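Local coordinates for protein N(2),N(2)-dimethylguanosine tRNA methyltransferase (PDB 2DUL) that probably transfers two methyl groups from S-adenosyl-L-methionine to the exocyclic N2 of guanine 26 in a number of tRNAs, at residues V217-Y222 with R228-L233; P280-K285 with K310-E315; G196-V201 with D317-Y322; L43-P48 with V287-K292. All blocks are in the same frame, centred on the assembly; numbering follows the deposited sequence.

Contact 1, a beta hairpin about 5 Å from the centre of the chain, is the hub: each of the other three touches it. Contact 2 joins its outer strand by Ile218 O to Asp283 N and Ala220 N to Leu281 O, both 2.9 Å and probably hydrogen bonds. Contact 3 packs Val201 and Thr197 on the opposite sheet face from Phe230, and contact 4 sets Leu46 and Met290 against Ile218 and Leu219. Contacts 2 and 4 share helix 284-295, whereas contacts 3 and 4 stay about 8 Å apart at their nearest atoms. Arg228 of contact 1 lies about 3 Å, side chain to side chain, from Arg61, predicted to bind S-adenosyl-L-methionine.

Contact 1 (V217-Y222 with R228-L233); sequences VILAYY and RAFVKL
Tyr221 and Arg228 form an antiparallel hydrogen-bonded pair (Tyr221 N to Arg228 O 2.9 Å, Arg228 N to Tyr221 O 3.0 Å), and the N-to-C directions of strands 219-222 and 228-233 differ by 173°, nearly exactly antiparallel. The other end is irregular: Phe230 O accepts from both Ile218 N (2.8 Å) and Leu219 N (3.3 Å), which approach from the same face of its carbonyl plane. Two residues facing one define a classic beta bulge. CG of Tyr221 sits between the backbone N and the carbonyl carbon (chi1 65°), which lays the ring alongside Arg228, whose CB makes a CH-pi contact 3.8 Å from the ring centroid. This hairpin forms one edge of the mixed sheet of the class I-like methyltransferase fold, strand 226-235 lying antiparallel to strand 158-164. On the same face, Phe230 turns its ring edge to Tyr221, CE1 to CE2 4.1 Å, while its CZ lies over one face of the Arg228 guanidinium. A water accepts from Arg228 NE in the guanidinium plane and hydrogen-bonds Tyr221 OH at 2.7 Å. Cutting the phenol back to an alanine here, without ring or hydroxyl, is likely to leave Arg228 CB uncovered and that water, and with it NE, less firmly placed. Arg228 NH1 forms a salt bridge to Asp136; separately, NH2 lies near the like-charged Arg61, predicted to bind S-adenosyl-L-methionine.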
loop_
_atom_site.group_PDB
_atom_site.type_symbol
_atom_site.label_atom_id
_atom_site.label_comp_id
_atom_site.label_asym_id
_atom_site.label_seq_id
_atom_site.Cartn_x
_atom_site.Cartn_y
_atom_site.Cartn_z
ATOM N N VAL A 217 -3.365 8.812 5.613
ATOM C CA VAL A 217 -2.699 8.023 4.591
ATOM C C VAL A 217 -1.367 8.675 4.236
ATOM O O VAL A 217 -1.311 9.864 3.935
ATOM C CB VAL A 217 -3.555 7.907 3.318
ATOM C CG1 VAL A 217 -2.801 7.111 2.258
ATOM C CG2 VAL A 217 -4.875 7.232 3.639
ATOM N N ILE A 218 -0.293 7.896 4.301
ATOM C CA ILE A 218 1.023 8.399 3.954
ATOM C C ILE A 218 1.186 8.212 2.449
ATOM O O ILE A 218 1.553 9.137 1.722
ATOM C CB ILE A 218 2.128 7.612 4.680
ATOM C CG1 ILE A 218 2.010 7.833 6.193
ATOM C CG2 ILE A 218 3.497 8.041 4.168
ATOM C CD1 ILE A 218 2.855 6.879 7.022
ATOM N N LEU A 219 0.885 7.004 1.991
ATOM C CA LEU A 219 0.993 6.666 0.582
ATOM C C LEU A 219 0.251 5.371 0.305
ATOM O O LEU A 219 0.461 4.374 0.989
ATOM C CB LEU A 219 2.463 6.490 0.190
ATOM C CG LEU A 219 2.729 5.877 -1.191
ATOM C CD1 LEU A 219 2.202 6.806 -2.275
ATOM C CD2 LEU A 219 4.220 5.638 -1.367
ATOM N N ALA A 220 -0.628 5.396 -0.689
ATOM C CA ALA A 220 -1.375 4.202 -1.070
ATOM C C ALA A 220 -1.377 4.195 -2.586
ATOM O O ALA A 220 -1.644 5.219 -3.218
ATOM C CB ALA A 220 -2.791 4.256 -0.531
ATOM N N TYR A 221 -1.079 3.042 -3.174
ATOM C CA TYR A 221 -1.019 2.959 -4.619
ATOM C C TYR A 221 -1.265 1.551 -5.138
ATOM O O TYR A 221 -1.321 0.591 -4.371
ATOM C CB TYR A 221 0.355 3.457 -5.090
ATOM C CG TYR A 221 1.520 2.593 -4.651
ATOM C CD1 TYR A 221 1.940 1.512 -5.427
ATOM C CD2 TYR A 221 2.200 2.849 -3.459
ATOM C CE1 TYR A 221 3.007 0.707 -5.030
ATOM C CE2 TYR A 221 3.273 2.045 -3.049
ATOM C CZ TYR A 221 3.668 0.977 -3.845
ATOM O OH TYR A 221 4.721 0.177 -3.459
ATOM N N TYR A 222 -1.419 1.452 -6.454
ATOM C CA TYR A 222 -1.634 0.182 -7.128
ATOM C C TYR A 222 -0.453 -0.034 -8.070
ATOM O O TYR A 222 0.029 0.913 -8.691
ATOM C CB TYR A 222 -2.923 0.217 -7.950
ATOM C CG TYR A 222 -3.064 -0.966 -8.877
ATOM C CD1 TYR A 222 -3.518 -2.195 -8.406
ATOM C CD2 TYR A 222 -2.681 -0.872 -10.217
ATOM C CE1 TYR A 222 -3.585 -3.305 -9.240
ATOM C CE2 TYR A 222 -2.741 -1.978 -11.060
ATOM C CZ TYR A 222 -3.192 -3.190 -10.565
ATOM O OH TYR A 222 -3.242 -4.291 -11.385
ATOM N N ARG A 228 -1.108 -1.473 -2.269
ATOM C CA ARG A 228 -0.236 -1.078 -1.169
ATOM C C ARG A 228 -0.790 0.123 -0.404
ATOM O O ARG A 228 -1.235 1.100 -1.003
ATOM C CB ARG A 228 1.137 -0.695 -1.730
ATOM C CG ARG A 228 2.312 -1.542 -1.288
ATOM C CD ARG A 228 2.524 -1.512 0.215
ATOM N NE ARG A 228 3.907 -1.829 0.563
ATOM C CZ ARG A 228 4.291 -2.344 1.728
ATOM N NH1 ARG A 228 3.392 -2.614 2.666
ATOM N NH2 ARG A 228 5.576 -2.572 1.961
ATOM N N ALA A 229 -0.736 0.062 0.921
ATOM C CA ALA A 229 -1.223 1.168 1.734
ATOM C C ALA A 229 -0.343 1.412 2.947
ATOM O O ALA A 229 -0.125 0.511 3.761
ATOM C CB ALA A 229 -2.659 0.900 2.186
ATOM N N PHE A 230 0.169 2.635 3.053
ATOM C CA PHE A 230 0.989 3.030 4.187
ATOM C C PHE A 230 0.167 4.055 4.961
ATOM O O PHE A 230 -0.193 5.101 4.417
ATOM C CB PHE A 230 2.302 3.684 3.735
ATOM C CG PHE A 230 3.243 2.748 3.033
ATOM C CD1 PHE A 230 3.335 2.741 1.645
ATOM C CD2 PHE A 230 4.038 1.871 3.764
ATOM C CE1 PHE A 230 4.209 1.873 0.988
ATOM C CE2 PHE A 230 4.919 0.994 3.118
ATOM C CZ PHE A 230 5.005 0.995 1.727
ATOM N N VAL A 231 -0.139 3.757 6.218
ATOM C CA VAL A 231 -0.921 4.680 7.028
ATOM C C VAL A 231 -0.260 5.010 8.350
ATOM O O VAL A 231 0.506 4.215 8.901
ATOM C CB VAL A 231 -2.347 4.125 7.308
ATOM C CG1 VAL A 231 -3.077 3.905 5.996
ATOM C CG2 VAL A 231 -2.268 2.836 8.100
ATOM N N LYS A 232 -0.557 6.207 8.841
ATOM C CA LYS A 232 -0.034 6.690 10.109
ATOM C C LYS A 232 -1.200 6.660 11.088
ATOM O O LYS A 232 -2.220 7.312 10.867
ATOM C CB LYS A 232 0.470 8.130 9.964
ATOM C CG LYS A 232 0.944 8.765 11.272
ATOM C CD LYS A 232 2.229 8.127 11.786
ATOM C CE LYS A 232 2.801 8.930 12.951
ATOM N NZ LYS A 232 4.062 8.359 13.490
ATOM N N LEU A 233 -1.058 5.897 12.161
ATOM C CA LEU A 233 -2.119 5.801 13.152
ATOM C C LEU A 233 -2.204 7.097 13.962
ATOM O O LEU A 233 -1.181 7.689 14.309
ATOM C CB LEU A 233 -1.865 4.602 14.072
ATOM C CG LEU A 233 -1.842 3.252 13.339
ATOM C CD1 LEU A 233 -1.533 2.133 14.316
ATOM C CD2 LEU A 233 -3.185 3.004 12.670
HETATM O O HOH W 1 5.911 -0.804 -1.241
#

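Contact 2 (P280-K285 with K310-E315); sequences PLKDEK and KMIDQE
Lys282 NZ reaches the C-terminal end of helix 302-314 and donates to two backbone carbonyls, Ile312 O at 2.7 Å and Glu315 O at 3.1 Å. Both bonds lie in the carbonyl plane, and the one to Ile312 falls on a lone pair. Asp313 O is also near, 2.9 Å from NZ. Water 2 accepts from NZ at 3.1 Å and stands between the two segments, close to the Asp313 carboxylate. The ammonium thus sits where successive carbonyls emerge at the helix terminus, and its charge would be expected to interact favourably with the negative end of the helix dipole. Two backbone carbonyls at this helix end accept from one ammonium, Glu315 being the first residue to leave helical backbone angles. CG of Lys282 lies between the backbone N and the carbonyl carbon (chi1 74°), and the chain is extended from there, which carries NZ to the carbonyls; on the way CD lies 4.2 Å from CG2 of Ile312. With a methionine here, which has no ammonium, the carbonyls of Ile312 and Glu315 would probably have to find other donors and the helix end would be held less firmly to 280-285. Further out, Asp317 OD2 accepts from Leu281 N and weakly from Lys282 N, and Asp283, the N-cap of helix 284-295, pairs through its backbone with Ile218. Lys285 NZ bridges to Asp283 OD1. The Glu315 carboxylate hydrogen-bonds Thr355 OG1 and His356 N.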
loop_
_atom_site.group_PDB
_atom_site.type_symbol
_atom_site.label_atom_id
_atom_site.label_comp_id
_atom_site.label_asym_id
_atom_site.label_seq_id
_atom_site.Cartn_x
_atom_site.Cartn_y
_atom_site.Cartn_z
ATOM N N PRO A 280 -7.389 11.632 1.190
ATOM C CA PRO A 280 -6.152 11.634 0.401
ATOM C C PRO A 280 -5.551 10.235 0.278
ATOM O O PRO A 280 -5.678 9.419 1.191
ATOM C CB PRO A 280 -5.227 12.554 1.201
ATOM C CG PRO A 280 -6.180 13.441 1.972
ATOM C CD PRO A 280 -7.252 12.476 2.390
ATOM N N LEU A 281 -4.904 9.953 -0.850
ATOM C CA LEU A 281 -4.247 8.663 -1.020
ATOM C C LEU A 281 -2.743 8.872 -0.868
ATOM O O LEU A 281 -1.953 7.952 -1.052
ATOM C CB LEU A 281 -4.569 8.039 -2.385
ATOM C CG LEU A 281 -5.954 7.382 -2.475
ATOM C CD1 LEU A 281 -6.109 6.694 -3.828
ATOM C CD2 LEU A 281 -6.127 6.363 -1.344
ATOM N N LYS A 282 -2.354 10.100 -0.537
ATOM C CA LYS A 282 -0.946 10.407 -0.332
ATOM C C LYS A 282 -0.752 11.657 0.514
ATOM O O LYS A 282 -1.626 12.520 0.588
ATOM C CB LYS A 282 -0.223 10.608 -1.672
ATOM C CG LYS A 282 -0.549 11.927 -2.380
ATOM C CD LYS A 282 0.437 12.199 -3.519
ATOM C CE LYS A 282 0.106 13.494 -4.263
ATOM N NZ LYS A 282 1.074 13.753 -5.369
ATOM N N ASP A 283 0.399 11.725 1.171
ATOM C CA ASP A 283 0.769 12.884 1.960
ATOM C C ASP A 283 1.742 13.597 1.025
ATOM O O ASP A 283 2.880 13.159 0.864
ATOM C CB ASP A 283 1.485 12.465 3.245
ATOM C CG ASP A 283 1.945 13.652 4.066
ATOM O OD1 ASP A 283 2.702 14.479 3.525
ATOM O OD2 ASP A 283 1.554 13.761 5.248
ATOM N N GLU A 284 1.277 14.666 0.384
ATOM C CA GLU A 284 2.093 15.434 -0.559
ATOM C C GLU A 284 3.547 15.635 -0.157
ATOM O O GLU A 284 4.453 15.312 -0.923
ATOM C CB GLU A 284 1.475 16.811 -0.802
ATOM C CG GLU A 284 0.249 16.811 -1.680
ATOM C CD GLU A 284 -0.249 18.217 -1.954
ATOM O OE1 GLU A 284 0.547 19.039 -2.458
ATOM O OE2 GLU A 284 -1.435 18.499 -1.667
ATOM N N LYS A 285 3.762 16.192 1.030
ATOM C CA LYS A 285 5.110 16.455 1.539
ATOM C C LYS A 285 6.007 15.223 1.504
ATOM O O LYS A 285 7.068 15.228 0.883
ATOM C CB LYS A 285 5.050 16.958 2.985
ATOM C CG LYS A 285 4.275 18.248 3.197
ATOM C CD LYS A 285 4.176 18.607 4.686
ATOM C CE LYS A 285 3.304 17.618 5.475
ATOM N NZ LYS A 285 3.868 16.230 5.568
ATOM N N LYS A 310 7.679 9.374 -9.120
ATOM C CA LYS A 310 7.510 10.650 -9.809
ATOM C C LYS A 310 6.093 10.768 -10.353
ATOM O O LYS A 310 5.507 11.851 -10.348
ATOM C CB LYS A 310 8.529 10.793 -10.946
ATOM C CG LYS A 310 9.957 11.009 -10.465
ATOM C CD LYS A 310 10.943 11.098 -11.621
ATOM C CE LYS A 310 12.357 11.350 -11.109
ATOM N NZ LYS A 310 13.359 11.381 -12.212
ATOM N N MET A 311 5.547 9.649 -10.821
ATOM C CA MET A 311 4.189 9.635 -11.345
ATOM C C MET A 311 3.219 9.988 -10.216
ATOM O O MET A 311 2.350 10.841 -10.377
ATOM C CB MET A 311 3.851 8.250 -11.910
ATOM C CG MET A 311 2.379 8.051 -12.245
ATOM S SD MET A 311 1.749 9.229 -13.461
ATOM C CE MET A 311 1.969 8.278 -14.971
ATOM N N ILE A 312 3.383 9.334 -9.069
ATOM C CA ILE A 312 2.515 9.573 -7.921
ATOM C C ILE A 312 2.726 10.970 -7.341
ATOM O O ILE A 312 1.778 11.624 -6.903
ATOM C CB ILE A 312 2.758 8.510 -6.821
ATOM C CG1 ILE A 312 2.365 7.130 -7.352
ATOM C CG2 ILE A 312 1.948 8.843 -5.570
ATOM C CD1 ILE A 312 2.669 5.989 -6.400
ATOM N N ASP A 313 3.971 11.431 -7.350
ATOM C CA ASP A 313 4.291 12.750 -6.824
ATOM C C ASP A 313 3.597 13.856 -7.625
ATOM O O ASP A 313 3.110 14.830 -7.055
ATOM C CB ASP A 313 5.811 12.956 -6.836
ATOM C CG ASP A 313 6.225 14.328 -6.335
ATOM O OD1 ASP A 313 5.751 14.742 -5.256
ATOM O OD2 ASP A 313 7.035 14.990 -7.019
ATOM N N GLN A 314 3.529 13.703 -8.942
ATOM C CA GLN A 314 2.892 14.725 -9.772
ATOM C C GLN A 314 1.404 14.461 -9.986
ATOM O O GLN A 314 0.676 15.308 -10.508
ATOM C CB GLN A 314 3.606 14.820 -11.122
ATOM C CG GLN A 314 3.387 13.629 -12.025
ATOM C CD GLN A 314 2.614 13.993 -13.280
ATOM O OE1 GLN A 314 1.531 14.578 -13.209
ATOM N NE2 GLN A 314 3.165 13.640 -14.439
ATOM N N GLU A 315 0.951 13.287 -9.568
ATOM C CA GLU A 315 -0.450 12.918 -9.727
ATOM C C GLU A 315 -1.367 13.740 -8.823
ATOM O O GLU A 315 -1.094 13.921 -7.636
ATOM C CB GLU A 315 -0.622 11.427 -9.419
ATOM C CG GLU A 315 -1.977 10.858 -9.783
ATOM C CD GLU A 315 -2.008 9.344 -9.664
ATOM O OE1 GLU A 315 -1.007 8.702 -10.054
ATOM O OE2 GLU A 315 -3.033 8.799 -9.199
HETATM O O HOH W 2 3.656 14.588 -3.886
#

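Contact 3 (G196-V201 with D317-Y322); sequences GTRILV and DIPLFY
From CG to NE the Arg198 chain is stretched out (chi2 177°, chi3 -177°), and the last turn, chi4 -79°, swings the guanidinium round to meet Pro319. Helix 192-209 thereby sends one long side chain to the loop after helix 302-314, although the nearest CA atoms, those of Arg198 and Pro319, stay 9.1 Å apart. One guanidinium face receives the proline: CA of Pro319 is 3.4 Å from NH1, and its CB lies toward the rim of that face, 4.1 Å from NH1. The direct contact is therefore van der Waals packing of a charged plane on an aliphatic residue. Asp317 probably adds a weak longer-range attraction, its OD1 being 4.4 Å from NH1, too far for a salt bridge. Water 3 fills this interval, accepting from NH1 at 2.9 Å in the guanidinium plane and donating to Asp317 OD1, also at 2.9 Å. Elsewhere the guanidinium is held by a salt bridge from NE to Glu194 and by NH2 bonds to the carbonyls of Trp277 and Gly279; Glu194 also accepts from Leu320 N, tying helix and loop a second time. The other oxygen of Asp317, OD2, takes the backbone N of Leu281. With arginine and aspartate each held by other partners, the water-mediated link probably adds electrostatic attraction between helix and loop without direct ion pairing.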
loop_
_atom_site.group_PDB
_atom_site.type_symbol
_atom_site.label_atom_id
_atom_site.label_comp_id
_atom_site.label_asym_id
_atom_site.label_seq_id
_atom_site.Cartn_x
_atom_site.Cartn_y
_atom_site.Cartn_z
ATOM N N GLY A 196 -10.308 -0.387 -5.526
ATOM C CA GLY A 196 -9.739 -1.448 -4.713
ATOM C C GLY A 196 -8.762 -0.876 -3.699
ATOM O O GLY A 196 -8.709 -1.320 -2.544
ATOM N N THR A 197 -7.990 0.119 -4.130
ATOM C CA THR A 197 -7.014 0.757 -3.258
ATOM C C THR A 197 -7.742 1.517 -2.144
ATOM O O THR A 197 -7.324 1.482 -0.987
ATOM C CB THR A 197 -6.104 1.734 -4.052
ATOM O OG1 THR A 197 -5.328 0.997 -5.005
ATOM C CG2 THR A 197 -5.158 2.467 -3.124
ATOM N N ARG A 198 -8.836 2.190 -2.492
ATOM C CA ARG A 198 -9.606 2.937 -1.500
ATOM C C ARG A 198 -10.370 1.998 -0.574
ATOM O O ARG A 198 -10.641 2.347 0.573
ATOM C CB ARG A 198 -10.561 3.918 -2.188
ATOM C CG ARG A 198 -9.830 5.116 -2.768
ATOM C CD ARG A 198 -10.746 6.067 -3.517
ATOM N NE ARG A 198 -9.957 7.156 -4.092
ATOM C CZ ARG A 198 -9.516 8.207 -3.409
ATOM N NH1 ARG A 198 -8.793 9.133 -4.024
ATOM N NH2 ARG A 198 -9.815 8.349 -2.119
ATOM N N ILE A 199 -10.719 0.810 -1.067
ATOM C CA ILE A 199 -11.402 -0.178 -0.236
ATOM C C ILE A 199 -10.408 -0.662 0.823
ATOM O O ILE A 199 -10.752 -0.804 1.998
ATOM C CB ILE A 199 -11.907 -1.398 -1.065
ATOM C CG1 ILE A 199 -13.157 -1.002 -1.859
ATOM C CG2 ILE A 199 -12.253 -2.569 -0.127
ATOM C CD1 ILE A 199 -13.613 -2.049 -2.870
ATOM N N LEU A 200 -9.165 -0.891 0.411
ATOM C CA LEU A 200 -8.131 -1.347 1.339
ATOM C C LEU A 200 -7.902 -0.304 2.436
ATOM O O LEU A 200 -7.853 -0.632 3.618
ATOM C CB LEU A 200 -6.814 -1.578 0.597
ATOM C CG LEU A 200 -5.866 -2.690 1.064
ATOM C CD1 LEU A 200 -4.457 -2.360 0.578
ATOM C CD2 LEU A 200 -5.889 -2.839 2.567
ATOM N N VAL A 201 -7.736 0.955 2.043
ATOM C CA VAL A 201 -7.515 2.005 3.034
ATOM C C VAL A 201 -8.726 2.085 3.954
ATOM O O VAL A 201 -8.589 2.202 5.173
ATOM C CB VAL A 201 -7.302 3.379 2.364
ATOM C CG1 VAL A 201 -7.179 4.469 3.432
ATOM C CG2 VAL A 201 -6.039 3.337 1.490
ATOM N N ASP A 317 -4.154 14.459 -6.381
ATOM C CA ASP A 317 -4.774 13.599 -5.378
ATOM C C ASP A 317 -6.225 14.025 -5.227
ATOM O O ASP A 317 -6.545 14.978 -4.510
ATOM C CB ASP A 317 -4.043 13.711 -4.038
ATOM C CG ASP A 317 -4.410 12.587 -3.070
ATOM O OD1 ASP A 317 -5.266 11.741 -3.414
ATOM O OD2 ASP A 317 -3.842 12.550 -1.961
ATOM N N ILE A 318 -7.098 13.313 -5.924
ATOM C CA ILE A 318 -8.525 13.596 -5.906
ATOM C C ILE A 318 -9.225 12.258 -6.123
ATOM O O ILE A 318 -8.661 11.354 -6.748
ATOM C CB ILE A 318 -8.872 14.593 -7.030
ATOM C CG1 ILE A 318 -10.352 14.973 -6.977
ATOM C CG2 ILE A 318 -8.510 13.986 -8.378
ATOM C CD1 ILE A 318 -10.707 16.147 -7.875
ATOM N N PRO A 319 -10.453 12.101 -5.603
ATOM C CA PRO A 319 -11.143 10.822 -5.792
ATOM C C PRO A 319 -11.483 10.459 -7.237
ATOM O O PRO A 319 -12.161 11.205 -7.945
ATOM C CB PRO A 319 -12.393 10.968 -4.926
ATOM C CG PRO A 319 -11.947 11.899 -3.833
ATOM C CD PRO A 319 -11.153 12.934 -4.607
ATOM N N LEU A 320 -10.993 9.298 -7.657
ATOM C CA LEU A 320 -11.244 8.751 -8.984
ATOM C C LEU A 320 -10.691 9.533 -10.180
ATOM O O LEU A 320 -9.894 10.465 -10.033
ATOM C CB LEU A 320 -12.753 8.504 -9.145
ATOM C CG LEU A 320 -13.354 7.717 -7.966
ATOM C CD1 LEU A 320 -14.834 7.434 -8.209
ATOM C CD2 LEU A 320 -12.580 6.407 -7.777
ATOM N N PHE A 321 -11.105 9.127 -11.375
ATOM C CA PHE A 321 -10.627 9.754 -12.601
ATOM C C PHE A 321 -11.496 9.347 -13.776
ATOM O O PHE A 321 -12.426 8.554 -13.625
ATOM C CB PHE A 321 -9.176 9.329 -12.855
ATOM C CG PHE A 321 -8.989 7.837 -12.985
ATOM C CD1 PHE A 321 -9.060 7.214 -14.228
ATOM C CD2 PHE A 321 -8.740 7.053 -11.856
ATOM C CE1 PHE A 321 -8.883 5.829 -14.348
ATOM C CE2 PHE A 321 -8.563 5.672 -11.962
ATOM C CZ PHE A 321 -8.634 5.057 -13.213
ATOM N N TYR A 322 -11.196 9.900 -14.946
ATOM C CA TYR A 322 -11.948 9.579 -16.149
ATOM C C TYR A 322 -11.023 8.845 -17.109
ATOM O O TYR A 322 -9.952 9.340 -17.448
ATOM C CB TYR A 322 -12.487 10.859 -16.803
ATOM C CG TYR A 322 -13.437 11.638 -15.912
ATOM C CD1 TYR A 322 -14.601 11.049 -15.419
ATOM C CD2 TYR A 322 -13.153 12.950 -15.532
ATOM C CE1 TYR A 322 -15.458 11.746 -14.565
ATOM C CE2 TYR A 322 -14.006 13.655 -14.678
ATOM C CZ TYR A 322 -15.153 13.045 -14.198
ATOM O OH TYR A 322 -15.994 13.731 -13.343
HETATM O O HOH W 3 -8.103 11.753 -2.859
#

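Contact 4 (L43-P48 with V287-K292); sequences LNILNP and VSKMVK
Two helices pack here, partly buried: the C-terminal turn of helix 33-46, which carries Arg36, predicted to bind S-adenosyl-L-methionine, nearer its start, and helix 284-295. Ile45 brings them together, its CA 7.2 Å from that of Met290. Both ends of its branched side chain are used. CD1 meets CB of Lys289 at 4.0 Å, and CG2 lies 4.1 Å from CD of the same lysine, so the isoleucine crosses the aliphatic part of the lysine at an oblique angle. With CG1 beside the backbone N and CG2 anti to it (chi1 -61°), both branches can reach this one neighbour. CG1 also touches Met290, 4.4 Å from its CG. Met290 also packs against Leu219 and Leu309, linking this helix pair to the hairpin and to helix 302-314. Asn47 is the first residue past helix 33-46, with positive phi (57°). Leu43 O accepts twice from it, from the backbone N at 2.7 Å and from ND2 at 3.2 Å, the latter tilted 15° from the carbonyl plane. This double grip is consistent with a well-defined helix end just after Ile45. Across the helices the contact is apolar, with no polar atoms paired between these segments; the lysine contributes methylenes to it while its chain leads the ammonium away.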
loop_
_atom_site.group_PDB
_atom_site.type_symbol
_atom_site.label_atom_id
_atom_site.label_comp_id
_atom_site.label_asym_id
_atom_site.label_seq_id
_atom_site.Cartn_x
_atom_site.Cartn_y
_atom_site.Cartn_z
ATOM N N LEU A 43 10.958 4.539 4.861
ATOM C CA LEU A 43 11.540 4.425 6.190
ATOM C C LEU A 43 12.696 5.396 6.403
ATOM O O LEU A 43 12.964 5.805 7.533
ATOM C CB LEU A 43 11.991 2.984 6.462
ATOM C CG LEU A 43 10.959 2.087 7.166
ATOM C CD1 LEU A 43 9.592 2.227 6.525
ATOM C CD2 LEU A 43 11.433 0.643 7.123
ATOM N N ASN A 44 13.370 5.772 5.320
ATOM C CA ASN A 44 14.480 6.711 5.414
ATOM C C ASN A 44 13.977 8.133 5.624
ATOM O O ASN A 44 14.761 9.048 5.878
ATOM C CB ASN A 44 15.351 6.625 4.162
ATOM C CG ASN A 44 16.456 5.599 4.302
ATOM O OD1 ASN A 44 17.410 5.808 5.051
ATOM N ND2 ASN A 44 16.330 4.478 3.598
ATOM N N ILE A 45 12.663 8.310 5.522
ATOM C CA ILE A 45 12.042 9.609 5.730
ATOM C C ILE A 45 11.395 9.626 7.110
ATOM O O ILE A 45 11.595 10.559 7.886
ATOM C CB ILE A 45 10.948 9.898 4.671
ATOM C CG1 ILE A 45 11.562 9.916 3.268
ATOM C CG2 ILE A 45 10.269 11.229 4.965
ATOM C CD1 ILE A 45 12.647 10.953 3.086
ATOM N N LEU A 46 10.630 8.579 7.415
ATOM C CA LEU A 46 9.932 8.486 8.697
ATOM C C LEU A 46 10.793 8.013 9.863
ATOM O O LEU A 46 10.494 8.316 11.017
ATOM C CB LEU A 46 8.693 7.601 8.548
ATOM C CG LEU A 46 7.445 8.348 8.054
ATOM C CD1 LEU A 46 7.811 9.333 6.957
ATOM C CD2 LEU A 46 6.412 7.349 7.561
ATOM N N ASN A 47 11.848 7.261 9.565
ATOM C CA ASN A 47 12.783 6.796 10.593
ATOM C C ASN A 47 12.225 5.978 11.765
ATOM O O ASN A 47 12.600 6.213 12.915
ATOM C CB ASN A 47 13.535 8.001 11.172
ATOM C CG ASN A 47 14.137 8.891 10.101
ATOM O OD1 ASN A 47 14.371 10.078 10.334
ATOM N ND2 ASN A 47 14.406 8.323 8.930
ATOM N N PRO A 48 11.336 5.004 11.502
ATOM C CA PRO A 48 10.821 4.228 12.640
ATOM C C PRO A 48 11.947 3.411 13.287
ATOM O O PRO A 48 12.766 2.809 12.589
ATOM C CB PRO A 48 9.741 3.356 12.001
ATOM C CG PRO A 48 10.279 3.130 10.613
ATOM C CD PRO A 48 10.790 4.504 10.227
ATOM N N VAL A 287 5.701 12.227 0.034
ATOM C CA VAL A 287 5.954 11.663 -1.289
ATOM C C VAL A 287 6.937 12.525 -2.084
ATOM O O VAL A 287 7.725 12.010 -2.881
ATOM C CB VAL A 287 4.641 11.491 -2.072
ATOM C CG1 VAL A 287 4.936 11.123 -3.517
ATOM C CG2 VAL A 287 3.794 10.396 -1.409
ATOM N N SER A 288 6.891 13.837 -1.865
ATOM C CA SER A 288 7.805 14.737 -2.557
ATOM C C SER A 288 9.203 14.398 -2.040
ATOM O O SER A 288 10.148 14.256 -2.817
ATOM C CB SER A 288 7.456 16.198 -2.249
ATOM O OG SER A 288 8.265 17.086 -3.000
ATOM N N LYS A 289 9.320 14.249 -0.722
ATOM C CA LYS A 289 10.595 13.900 -0.102
ATOM C C LYS A 289 11.081 12.531 -0.571
ATOM O O LYS A 289 12.283 12.311 -0.723
ATOM C CB LYS A 289 10.473 13.878 1.423
ATOM C CG LYS A 289 10.385 15.240 2.088
ATOM C CD LYS A 289 10.607 15.110 3.590
ATOM C CE LYS A 289 10.642 16.462 4.286
ATOM N NZ LYS A 289 9.335 17.167 4.207
ATOM N N MET A 290 10.145 11.611 -0.786
ATOM C CA MET A 290 10.481 10.263 -1.233
ATOM C C MET A 290 11.171 10.258 -2.593
ATOM O O MET A 290 12.123 9.506 -2.813
ATOM C CB MET A 290 9.219 9.394 -1.285
ATOM C CG MET A 290 8.682 9.008 0.087
ATOM S SD MET A 290 7.235 7.927 -0.013
ATOM C CE MET A 290 7.979 6.369 -0.584
ATOM N N VAL A 291 10.691 11.089 -3.512
ATOM C CA VAL A 291 11.295 11.162 -4.838
ATOM C C VAL A 291 12.761 11.557 -4.697
ATOM O O VAL A 291 13.639 10.974 -5.335
ATOM C CB VAL A 291 10.579 12.204 -5.732
ATOM C CG1 VAL A 291 11.356 12.402 -7.033
ATOM C CG2 VAL A 291 9.167 11.735 -6.041
ATOM N N LYS A 292 13.012 12.541 -3.840
ATOM C CA LYS A 292 14.357 13.049 -3.599
ATOM C C LYS A 292 15.227 12.013 -2.892
ATOM O O LYS A 292 16.382 11.796 -3.269
ATOM C CB LYS A 292 14.270 14.336 -2.770
ATOM C CG LYS A 292 15.574 15.107 -2.618
ATOM C CD LYS A 292 16.443 14.545 -1.508
ATOM C CE LYS A 292 17.621 15.460 -1.226
ATOM N NZ LYS A 292 18.432 14.957 -0.081
#